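Local coordinates for protein halocarboxylic acid dehalogenase DehI (Pseudomonas putida, PDB 3BJX) that probably hydrolyses the carbon-halogen bond of 2-haloalkanoic acids, acting as a group I alpha-haloacid dehalogenase with an all-alpha fold, at residues A[218-228]-A[286-297]. Residues are numbered along the deposited sequence; the frame is centred on the assembly and turned at random.
Sequences VTDEVLAPVAR and DITISIIHITEC
Ile294 is the packing centre of this contact, with Val218, Val222 and Leu223 converging on it at roughly right angles. Its CD1 lies 3.7 Å from Val218 CB and 3.9 Å from Leu223 CG, while its CG1 meets Val222 CG1 at 3.8 Å. Val222 CG1 stands anti to the backbone N (chi1 -176°), which carries this methyl between Ile294 and Cys297 SG. Leu223 CD2 comes closer still, 3.3 Å from the carbonyl O of Ser290, so the leucine tip presses on the helix backbone itself. In the turn that follows, Val226 CG1 meets the His293 ring obliquely, 3.7 Å from NE2, and CG2 comes near CD2.

Arg228, the one touching residue that is partly exposed, marks the looser side, while its partner Asp286 is buried. Its chain, bent at chi2 and chi3, brings the guanidinium end-on to Asp286, with NH1 to OD2 at 2.8 Å and NH2 to OD1 at 3.0 Å. Both bonds are nearly straight, yet the planes stand 62° apart, and the nitrogens approach from above the carboxylate rather than within its plane. Hydrogen bonds from Ser236 to OD1 and His198 to OD2 further satisfy this buried carboxylate; Arg228 NE forms a salt bridge with Asp233, and NH1 also bonds His196 O. A leucine in place of Arg228 would probably leave Asp286 and Asp233 without this shared cationic partner.

The axes of 218-223 and 286-297 cross at 78°, 10.6 Å apart at closest; they lie on helices 212-223 and 267-299, an apolar helix-helix interface closed by a bidentate salt bridge within the all-alpha DehI fold.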
ATOM      1  N   VAL A 218     -22.006  11.302  -7.691  1.00 18.67           N
ATOM      2  CA  VAL A 218     -20.558  11.544  -7.821  1.00 18.09           C
ATOM      3  C   VAL A 218     -19.761  10.239  -7.934  1.00 19.08           C
ATOM      4  O   VAL A 218     -18.729  10.204  -8.612  1.00 20.10           O
ATOM      5  CB  VAL A 218     -19.987  12.519  -6.734  1.00 17.57           C
ATOM      6  CG1 VAL A 218     -20.822  13.823  -6.682  1.00 15.56           C
ATOM      7  CG2 VAL A 218     -19.887  11.848  -5.353  1.00 13.44           C
ATOM      8  N   THR A 219     -20.261   9.167  -7.314  1.00 20.11           N
ATOM      9  CA  THR A 219     -19.628   7.844  -7.424  1.00 20.75           C
ATOM     10  C   THR A 219     -19.818   7.263  -8.823  1.00 21.89           C
ATOM     11  O   THR A 219     -18.827   6.966  -9.508  1.00 23.84           O
ATOM     12  CB  THR A 219     -20.130   6.830  -6.326  1.00 20.64           C
ATOM     13  OG1 THR A 219     -19.745   7.281  -5.018  1.00 19.98           O
ATOM     14  CG2 THR A 219     -19.584   5.414  -6.557  1.00 19.41           C
ATOM     15  N   ASP A 220     -21.078   7.114  -9.246  1.00 22.09           N
ATOM     16  CA  ASP A 220     -21.412   6.334 -10.466  1.00 23.58           C
ATOM     17  C   ASP A 220     -21.260   7.114 -11.767  1.00 21.95           C
ATOM     18  O   ASP A 220     -21.071   6.530 -12.839  1.00 22.52           O
ATOM     19  CB  ASP A 220     -22.841   5.746 -10.400  1.00 24.53           C
ATOM     20  CG  ASP A 220     -23.009   4.694  -9.303  1.00 27.02           C
ATOM     21  OD1 ASP A 220     -22.001   4.167  -8.780  1.00 28.20           O
ATOM     22  OD2 ASP A 220     -24.167   4.383  -8.967  1.00 27.90           O
ATOM     23  N   GLU A 221     -21.353   8.429 -11.667  1.00 20.71           N
ATOM     24  CA  GLU A 221     -21.415   9.279 -12.841  1.00 20.65           C
ATOM     25  C   GLU A 221     -20.192  10.172 -12.989  1.00 21.04           C
ATOM     26  O   GLU A 221     -19.814  10.545 -14.123  1.00 23.35           O
ATOM     27  CB  GLU A 221     -22.689  10.140 -12.814  1.00 19.35           C
ATOM     28  CG  GLU A 221     -23.959   9.400 -12.385  1.00 18.98           C
ATOM     29  CD  GLU A 221     -25.194  10.295 -12.429  1.00 20.97           C
ATOM     30  OE1 GLU A 221     -25.141  11.333 -13.133  1.00 22.72           O
ATOM     31  OE2 GLU A 221     -26.213   9.976 -11.766  1.00 20.59           O
ATOM     32  N   VAL A 222     -19.588  10.540 -11.861  1.00 18.83           N
ATOM     33  CA  VAL A 222     -18.401  11.394 -11.877  1.00 18.65           C
ATOM     34  C   VAL A 222     -17.121  10.555 -11.717  1.00 18.45           C
ATOM     35  O   VAL A 222     -16.217  10.657 -12.526  1.00 21.12           O
ATOM     36  CB  VAL A 222     -18.471  12.593 -10.830  1.00 18.42           C
ATOM     37  CG1 VAL A 222     -17.251  13.524 -10.946  1.00 17.52           C
ATOM     38  CG2 VAL A 222     -19.758  13.408 -10.989  1.00 18.89           C
ATOM     39  N   LEU A 223     -17.047   9.719 -10.693  1.00 18.13           N
ATOM     40  CA  LEU A 223     -15.796   9.018 -10.404  1.00 17.79           C
ATOM     41  C   LEU A 223     -15.612   7.711 -11.169  1.00 19.66           C
ATOM     42  O   LEU A 223     -14.469   7.302 -11.430  1.00 17.01           O
ATOM     43  CB  LEU A 223     -15.637   8.776  -8.905  1.00 16.31           C
ATOM     44  CG  LEU A 223     -15.463   9.988  -7.977  1.00 15.21           C
ATOM     45  CD1 LEU A 223     -15.198   9.518  -6.542  1.00 14.03           C
ATOM     46  CD2 LEU A 223     -14.337  10.912  -8.459  1.00 14.69           C
ATOM     47  N   ALA A 224     -16.720   7.054 -11.539  1.00 20.85           N
ATOM     48  CA  ALA A 224     -16.606   5.746 -12.214  1.00 20.78           C
ATOM     49  C   ALA A 224     -15.773   5.767 -13.514  1.00 20.51           C
ATOM     50  O   ALA A 224     -14.960   4.870 -13.729  1.00 18.90           O
ATOM     51  CB  ALA A 224     -17.983   5.084 -12.421  1.00 21.22           C
ATOM     52  N   PRO A 225     -15.963   6.790 -14.380  1.00 21.09           N
ATOM     53  CA  PRO A 225     -15.132   6.785 -15.581  1.00 20.61           C
ATOM     54  C   PRO A 225     -13.684   7.220 -15.389  1.00 21.19           C
ATOM     55  O   PRO A 225     -12.894   7.097 -16.329  1.00 19.45           O
ATOM     56  CB  PRO A 225     -15.860   7.779 -16.508  1.00 20.71           C
ATOM     57  CG  PRO A 225     -16.522   8.721 -15.598  1.00 20.49           C
ATOM     58  CD  PRO A 225     -16.928   7.914 -14.392  1.00 20.90           C
ATOM     59  N   VAL A 226     -13.336   7.748 -14.209  1.00 21.68           N
ATOM     60  CA  VAL A 226     -11.987   8.284 -14.002  1.00 22.03           C
ATOM     61  C   VAL A 226     -11.119   7.505 -13.032  1.00 22.36           C
ATOM     62  O   VAL A 226      -9.922   7.340 -13.284  1.00 23.95           O
ATOM     63  CB  VAL A 226     -11.970   9.788 -13.608  1.00 22.79           C
ATOM     64  CG1 VAL A 226     -12.471  10.624 -14.740  1.00 22.75           C
ATOM     65  CG2 VAL A 226     -12.789  10.045 -12.347  1.00 23.32           C
ATOM     66  N   ALA A 227     -11.705   7.060 -11.921  1.00 21.17           N
ATOM     67  CA  ALA A 227     -10.973   6.343 -10.894  1.00 18.92           C
ATOM     68  C   ALA A 227     -10.294   5.098 -11.455  1.00 19.14           C
ATOM     69  O   ALA A 227     -10.861   4.403 -12.297  1.00 18.58           O
ATOM     70  CB  ALA A 227     -11.900   5.975  -9.747  1.00 18.86           C
ATOM     71  N   ARG A 228      -9.079   4.824 -10.979  1.00 19.16           N
ATOM     72  CA  ARG A 228      -8.267   3.675 -11.410  1.00 19.87           C
ATOM     73  C   ARG A 228      -7.974   3.538 -12.923  1.00 21.56           C
ATOM     74  O   ARG A 228      -7.565   2.470 -13.381  1.00 20.89           O
ATOM     75  CB  ARG A 228      -8.813   2.367 -10.814  1.00 19.48           C
ATOM     76  CG  ARG A 228      -8.822   2.377  -9.284  1.00 18.39           C
ATOM     77  CD  ARG A 228      -7.482   1.952  -8.684  1.00 16.94           C
ATOM     78  NE  ARG A 228      -6.422   2.959  -8.678  1.00 16.46           N
ATOM     79  CZ  ARG A 228      -6.098   3.737  -7.638  1.00 16.94           C
ATOM     80  NH1 ARG A 228      -6.787   3.702  -6.499  1.00 16.66           N
ATOM     81  NH2 ARG A 228      -5.086   4.577  -7.744  1.00 13.85           N
ATOM     82  N   ASP A 286      -5.031   9.158  -3.721  1.00 14.23           N
ATOM     83  CA  ASP A 286      -6.195   8.818  -4.555  1.00 14.54           C
ATOM     84  C   ASP A 286      -7.366   9.718  -4.220  1.00 15.78           C
ATOM     85  O   ASP A 286      -8.041  10.222  -5.134  1.00 16.64           O
ATOM     86  CB  ASP A 286      -6.666   7.375  -4.336  1.00 14.13           C
ATOM     87  CG  ASP A 286      -5.649   6.333  -4.769  1.00 14.92           C
ATOM     88  OD1 ASP A 286      -4.705   6.631  -5.522  1.00 13.76           O
ATOM     89  OD2 ASP A 286      -5.814   5.181  -4.343  1.00 16.77           O
ATOM     90  N   ILE A 287      -7.631   9.875  -2.914  1.00 15.51           N
ATOM     91  CA  ILE A 287      -8.778  10.649  -2.455  1.00 15.47           C
ATOM     92  C   ILE A 287      -8.572  12.120  -2.748  1.00 15.48           C
ATOM     93  O   ILE A 287      -9.518  12.796  -3.166  1.00 17.13           O
ATOM     94  CB  ILE A 287      -9.150  10.421  -0.946  1.00 15.84           C
ATOM     95  CG1 ILE A 287      -9.485   8.946  -0.650  1.00 15.24           C
ATOM     96  CG2 ILE A 287     -10.338  11.287  -0.555  1.00 14.38           C
ATOM     97  CD1 ILE A 287     -10.678   8.371  -1.423  1.00 13.99           C
ATOM     98  N   THR A 288      -7.350  12.618  -2.541  1.00 15.69           N
ATOM     99  CA  THR A 288      -7.015  13.986  -2.919  1.00 14.61           C
ATOM    100  C   THR A 288      -7.442  14.263  -4.377  1.00 16.09           C
ATOM    101  O   THR A 288      -8.077  15.288  -4.671  1.00 17.18           O
ATOM    102  CB  THR A 288      -5.494  14.357  -2.696  1.00 13.99           C
ATOM    103  OG1 THR A 288      -5.169  14.353  -1.298  1.00 12.48           O
ATOM    104  CG2 THR A 288      -5.217  15.772  -3.217  1.00 12.07           C
ATOM    105  N   ILE A 289      -7.107  13.347  -5.282  1.00 15.38           N
ATOM    106  CA  ILE A 289      -7.496  13.479  -6.690  1.00 14.33           C
ATOM    107  C   ILE A 289      -9.001  13.388  -6.952  1.00 14.39           C
ATOM    108  O   ILE A 289      -9.534  14.170  -7.742  1.00 15.28           O
ATOM    109  CB  ILE A 289      -6.764  12.418  -7.584  1.00 12.50           C
ATOM    110  CG1 ILE A 289      -5.248  12.633  -7.547  1.00 13.03           C
ATOM    111  CG2 ILE A 289      -7.265  12.464  -9.015  1.00 12.52           C
ATOM    112  CD1 ILE A 289      -4.480  11.380  -7.936  1.00  8.59           C
ATOM    113  N   SER A 290      -9.674  12.402  -6.342  1.00 13.45           N
ATOM    114  CA  SER A 290     -11.073  12.108  -6.658  1.00 10.89           C
ATOM    115  C   SER A 290     -11.990  13.290  -6.319  1.00 12.15           C
ATOM    116  O   SER A 290     -12.939  13.607  -7.067  1.00 11.72           O
ATOM    117  CB  SER A 290     -11.548  10.872  -5.876  1.00 10.28           C
ATOM    118  OG  SER A 290     -10.974   9.666  -6.352  1.00  8.96           O
ATOM    119  N   ILE A 291     -11.713  13.907  -5.166  1.00 13.68           N
ATOM    120  CA  ILE A 291     -12.539  14.983  -4.597  1.00 14.15           C
ATOM    121  C   ILE A 291     -12.269  16.306  -5.290  1.00 14.86           C
ATOM    122  O   ILE A 291     -13.196  17.075  -5.536  1.00 16.13           O
ATOM    123  CB  ILE A 291     -12.380  15.083  -3.029  1.00 13.97           C
ATOM    124  CG1 ILE A 291     -12.782  13.752  -2.368  1.00 12.48           C
ATOM    125  CG2 ILE A 291     -13.157  16.255  -2.447  1.00 12.27           C
ATOM    126  CD1 ILE A 291     -14.210  13.335  -2.545  1.00 15.37           C
ATOM    127  N   ILE A 292     -11.007  16.562  -5.628  1.00 15.13           N
ATOM    128  CA  ILE A 292     -10.702  17.708  -6.460  1.00 16.29           C
ATOM    129  C   ILE A 292     -11.346  17.538  -7.832  1.00 17.35           C
ATOM    130  O   ILE A 292     -11.849  18.506  -8.390  1.00 17.40           O
ATOM    131  CB  ILE A 292      -9.162  17.981  -6.558  1.00 16.97           C
ATOM    132  CG1 ILE A 292      -8.681  18.664  -5.273  1.00 15.52           C
ATOM    133  CG2 ILE A 292      -8.814  18.856  -7.781  1.00 14.77           C
ATOM    134  CD1 ILE A 292      -7.231  18.878  -5.218  1.00 17.64           C
ATOM    135  N   HIS A 293     -11.348  16.309  -8.367  1.00 18.46           N
ATOM    136  CA  HIS A 293     -12.087  16.039  -9.602  1.00 17.68           C
ATOM    137  C   HIS A 293     -13.558  16.370  -9.529  1.00 17.52           C
ATOM    138  O   HIS A 293     -14.066  17.052 -10.402  1.00 20.96           O
ATOM    139  CB  HIS A 293     -11.926  14.611 -10.107  1.00 17.12           C
ATOM    140  CG  HIS A 293     -12.378  14.448 -11.526  1.00 16.61           C
ATOM    141  ND1 HIS A 293     -11.806  15.147 -12.570  1.00 14.12           N
ATOM    142  CD2 HIS A 293     -13.363  13.692 -12.071  1.00 14.37           C
ATOM    143  CE1 HIS A 293     -12.412  14.815 -13.696  1.00 14.16           C
ATOM    144  NE2 HIS A 293     -13.362  13.939 -13.419  1.00 13.16           N
ATOM    145  N   ILE A 294     -14.245  15.895  -8.500  1.00 17.07           N
ATOM    146  CA  ILE A 294     -15.654  16.245  -8.289  1.00 14.38           C
ATOM    147  C   ILE A 294     -15.830  17.767  -8.179  1.00 15.48           C
ATOM    148  O   ILE A 294     -16.698  18.343  -8.812  1.00 15.04           O
ATOM    149  CB  ILE A 294     -16.197  15.539  -7.019  1.00 14.15           C
ATOM    150  CG1 ILE A 294     -16.362  14.035  -7.267  1.00 11.98           C
ATOM    151  CG2 ILE A 294     -17.506  16.160  -6.539  1.00 11.45           C
ATOM    152  CD1 ILE A 294     -16.410  13.172  -5.986  1.00 11.08           C
ATOM    153  N   THR A 295     -14.992  18.409  -7.373  1.00 16.55           N
ATOM    154  CA  THR A 295     -14.998  19.870  -7.236  1.00 17.33           C
ATOM    155  C   THR A 295     -14.864  20.594  -8.564  1.00 18.85           C
ATOM    156  O   THR A 295     -15.559  21.585  -8.802  1.00 18.79           O
ATOM    157  CB  THR A 295     -13.908  20.341  -6.275  1.00 15.82           C
ATOM    158  OG1 THR A 295     -13.974  19.540  -5.085  1.00 15.92           O
ATOM    159  CG2 THR A 295     -14.102  21.800  -5.891  1.00 15.25           C
ATOM    160  N   GLU A 296     -13.989  20.084  -9.427  1.00 20.34           N
ATOM    161  CA  GLU A 296     -13.747  20.672 -10.736  1.00 20.73           C
ATOM    162  C   GLU A 296     -14.975  20.553 -11.651  1.00 20.96           C
ATOM    163  O   GLU A 296     -15.266  21.457 -12.432  1.00 21.37           O
ATOM    164  CB  GLU A 296     -12.527  20.017 -11.382  1.00 21.50           C
ATOM    165  CG  GLU A 296     -12.040  20.700 -12.653  1.00 21.59           C
ATOM    166  CD  GLU A 296     -10.995  19.898 -13.411  1.00 22.58           C
ATOM    167  OE1 GLU A 296     -10.355  18.970 -12.846  1.00 22.70           O
ATOM    168  OE2 GLU A 296     -10.819  20.199 -14.605  1.00 23.02           O
ATOM    169  N   CYS A 297     -15.678  19.428 -11.561  1.00 20.67           N
ATOM    170  CA  CYS A 297     -16.888  19.210 -12.332  1.00 20.27           C
ATOM    171  C   CYS A 297     -17.969  20.141 -11.863  1.00 21.44           C
ATOM    172  O   CYS A 297     -18.887  20.437 -12.618  1.00 22.38           O
ATOM    173  CB  CYS A 297     -17.382  17.780 -12.180  1.00 21.21           C
ATOM    174  SG  CYS A 297     -16.428  16.544 -13.076  1.00 17.74           S
TER